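Local coordinates for protein carboxypeptidase Y inhibitor (Saccharomyces cerevisiae, PDB 1WPX) that inhibits the vacuolar serine protease carboxypeptidase Y specifically and potently, and belongs to the phosphatidylethanolamine-binding protein family, at residues G160-F166 with S212-E218. Numbering follows the deposited sequence.
Sequences GPHRYVF and SNFFYAE. With SO4 (sulfate ion), chain G.
An antiparallel strand pair in the beta-fold of the phosphatidylethanolamine-binding family pairs strand 162-166 with strand 212-217; the N-to-C directions of these short segments differ by 159°. Its register rests on reciprocal backbone hydrogen bonds at Tyr-164/Phe-215 and Phe-166/Asn-213; at His-162/Ala-217, the bond from His-162 N to Ala-217 O is 2.9 Å and the return one is weak. Phe-166 O accepts two donors from opposite faces of its carbonyl plane: Asn-213 N, and Ser-212 OG (2.9 Å), which chi1 of 178° turns away from the Ser-212 backbone N and onto this carbonyl. On the face carrying Tyr-164, that residue's CB sits over the Phe-215 ring, 3.8 Å from its centroid, a CH-pi contact; the two rings, 27° from parallel, are slid apart and barely overlap. Phe-166 CE1 meets the edge of the Phe-215 ring, 3.8 Å from CE2. Tyr-164 OH donates to O2 of a sulfate probably from the crystallisation liquor (3.3 Å). On the other face, Arg-163 CG lies 3.6 Å from Tyr-216 CE2, while its guanidinium forms salt bridges with Asp-24 and Asp-98. Both faces thus carry aromatic rings, and the buried Arg-163 charge is probably balanced by these two aspartates.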
loop_
_atom_site.group_PDB
_atom_site.type_symbol
_atom_site.label_atom_id
_atom_site.label_comp_id
_atom_site.label_asym_id
_atom_site.label_seq_id
_atom_site.Cartn_x
_atom_site.Cartn_y
_atom_site.Cartn_z
ATOM N N GLY B 160 27.266 -2.222 -1.674
ATOM C CA GLY B 160 25.952 -2.237 -1.064
ATOM C C GLY B 160 25.078 -1.190 -1.726
ATOM O O GLY B 160 25.496 -0.568 -2.704
ATOM N N PRO B 161 23.851 -0.982 -1.233
ATOM C CA PRO B 161 22.975 0.023 -1.839
ATOM C C PRO B 161 23.373 1.443 -1.443
ATOM O O PRO B 161 23.991 1.659 -0.396
ATOM C CB PRO B 161 21.598 -0.365 -1.307
ATOM C CG PRO B 161 21.917 -0.892 0.061
ATOM C CD PRO B 161 23.133 -1.755 -0.203
ATOM N N HIS B 162 23.031 2.405 -2.293
ATOM C CA HIS B 162 23.325 3.810 -2.026
ATOM C C HIS B 162 22.035 4.608 -2.061
ATOM O O HIS B 162 21.088 4.255 -2.771
ATOM C CB HIS B 162 24.253 4.402 -3.089
ATOM C CG HIS B 162 25.639 3.842 -3.084
ATOM N ND1 HIS B 162 26.652 4.376 -3.850
ATOM C CD2 HIS B 162 26.183 2.799 -2.413
ATOM C CE1 HIS B 162 27.762 3.689 -3.650
ATOM N NE2 HIS B 162 27.503 2.726 -2.783
ATOM N N ARG B 163 22.007 5.694 -1.301
ATOM C CA ARG B 163 20.851 6.575 -1.286
ATOM C C ARG B 163 21.057 7.647 -2.354
ATOM O O ARG B 163 22.089 8.323 -2.379
ATOM C CB ARG B 163 20.693 7.240 0.081
ATOM C CG ARG B 163 20.122 6.334 1.151
ATOM C CD ARG B 163 20.260 6.958 2.523
ATOM N NE ARG B 163 21.659 7.193 2.855
ATOM C CZ ARG B 163 22.072 7.790 3.967
ATOM N NH1 ARG B 163 21.186 8.214 4.864
ATOM N NH2 ARG B 163 23.371 7.974 4.178
ATOM N N TYR B 164 20.085 7.778 -3.250
ATOM C CA TYR B 164 20.139 8.786 -4.300
ATOM C C TYR B 164 19.039 9.782 -3.965
ATOM O O TYR B 164 17.855 9.525 -4.203
ATOM C CB TYR B 164 19.927 8.115 -5.653
ATOM C CG TYR B 164 21.110 7.251 -6.000
ATOM C CD1 TYR B 164 22.315 7.832 -6.408
ATOM C CD2 TYR B 164 21.070 5.866 -5.816
ATOM C CE1 TYR B 164 23.454 7.064 -6.618
ATOM C CE2 TYR B 164 22.209 5.082 -6.021
ATOM C CZ TYR B 164 23.399 5.692 -6.418
ATOM O OH TYR B 164 24.542 4.949 -6.589
ATOM N N VAL B 165 19.451 10.918 -3.404
ATOM C CA VAL B 165 18.523 11.949 -2.949
ATOM C C VAL B 165 18.284 13.185 -3.820
ATOM O O VAL B 165 19.210 13.919 -4.156
ATOM C CB VAL B 165 18.943 12.434 -1.540
ATOM C CG1 VAL B 165 17.844 13.274 -0.916
ATOM C CG2 VAL B 165 19.265 11.235 -0.659
ATOM N N PHE B 166 17.019 13.411 -4.170
ATOM C CA PHE B 166 16.632 14.582 -4.946
ATOM C C PHE B 166 16.149 15.648 -3.965
ATOM O O PHE B 166 15.384 15.347 -3.043
ATOM C CB PHE B 166 15.500 14.254 -5.921
ATOM C CG PHE B 166 15.923 13.400 -7.074
ATOM C CD1 PHE B 166 15.640 12.036 -7.089
ATOM C CD2 PHE B 166 16.602 13.959 -8.154
ATOM C CE1 PHE B 166 16.023 11.243 -8.168
ATOM C CE2 PHE B 166 16.989 13.175 -9.234
ATOM C CZ PHE B 166 16.698 11.810 -9.242
ATOM N N SER B 212 11.770 16.912 -1.123
ATOM C CA SER B 212 12.752 15.854 -1.348
ATOM C C SER B 212 12.141 14.462 -1.559
ATOM O O SER B 212 11.139 14.111 -0.949
ATOM C CB SER B 212 13.724 15.792 -0.172
ATOM O OG SER B 212 14.656 14.742 -0.351
ATOM N N ASN B 213 12.759 13.685 -2.436
ATOM C CA ASN B 213 12.336 12.320 -2.722
ATOM C C ASN B 213 13.640 11.542 -2.891
ATOM O O ASN B 213 14.700 12.144 -3.035
ATOM C CB ASN B 213 11.531 12.258 -4.018
ATOM C CG ASN B 213 10.661 11.008 -4.113
ATOM O OD1 ASN B 213 10.875 10.032 -3.402
ATOM N ND2 ASN B 213 9.683 11.037 -5.003
ATOM N N PHE B 214 13.584 10.216 -2.874
ATOM C CA PHE B 214 14.812 9.449 -3.030
ATOM C C PHE B 214 14.554 7.984 -3.358
ATOM O O PHE B 214 13.441 7.481 -3.208
ATOM C CB PHE B 214 15.655 9.547 -1.756
ATOM C CG PHE B 214 15.132 8.714 -0.627
ATOM C CD1 PHE B 214 15.829 7.592 -0.196
ATOM C CD2 PHE B 214 13.919 9.020 -0.025
ATOM C CE1 PHE B 214 15.324 6.785 0.816
ATOM C CE2 PHE B 214 13.405 8.221 0.987
ATOM C CZ PHE B 214 14.109 7.100 1.407
ATOM N N PHE B 215 15.598 7.304 -3.809
ATOM C CA PHE B 215 15.491 5.899 -4.152
ATOM C C PHE B 215 16.818 5.211 -3.858
ATOM O O PHE B 215 17.810 5.872 -3.525
ATOM C CB PHE B 215 15.103 5.737 -5.632
ATOM C CG PHE B 215 16.204 6.069 -6.612
ATOM C CD1 PHE B 215 17.059 5.075 -7.083
ATOM C CD2 PHE B 215 16.350 7.362 -7.110
ATOM C CE1 PHE B 215 18.040 5.364 -8.045
ATOM C CE2 PHE B 215 17.329 7.665 -8.074
ATOM C CZ PHE B 215 18.172 6.663 -8.542
ATOM N N TYR B 216 16.819 3.885 -3.946
ATOM C CA TYR B 216 18.022 3.102 -3.707
ATOM C C TYR B 216 18.426 2.400 -4.992
ATOM O O TYR B 216 17.586 2.050 -5.823
ATOM C CB TYR B 216 17.800 2.037 -2.623
ATOM C CG TYR B 216 17.747 2.532 -1.192
ATOM C CD1 TYR B 216 16.534 2.867 -0.592
ATOM C CD2 TYR B 216 18.907 2.613 -0.420
ATOM C CE1 TYR B 216 16.474 3.265 0.746
ATOM C CE2 TYR B 216 18.862 3.010 0.919
ATOM C CZ TYR B 216 17.642 3.334 1.497
ATOM O OH TYR B 216 17.586 3.731 2.816
ATOM N N ALA B 217 19.727 2.202 -5.143
ATOM C CA ALA B 217 20.275 1.511 -6.296
ATOM C C ALA B 217 21.483 0.747 -5.774
ATOM O O ALA B 217 22.148 1.183 -4.826
ATOM C CB ALA B 217 20.690 2.499 -7.364
ATOM N N GLU B 218 21.759 -0.395 -6.388
ATOM C CA GLU B 218 22.871 -1.225 -5.957
ATOM C C GLU B 218 23.476 -1.995 -7.122
ATOM O O GLU B 218 22.797 -2.296 -8.103
ATOM C CB GLU B 218 22.381 -2.212 -4.895
ATOM C CG GLU B 218 23.458 -2.800 -4.023
ATOM C CD GLU B 218 22.925 -3.875 -3.102
ATOM O OE1 GLU B 218 23.654 -4.282 -2.173
ATOM O OE2 GLU B 218 21.777 -4.321 -3.314
HETATM S S SO4 G . 27.851 7.126 -7.174
HETATM O O1 SO4 G . 28.962 7.765 -7.903
HETATM O O2 SO4 G . 26.838 6.665 -8.142
HETATM O O3 SO4 G . 28.367 5.977 -6.406
HETATM O O4 SO4 G . 27.252 8.101 -6.247
#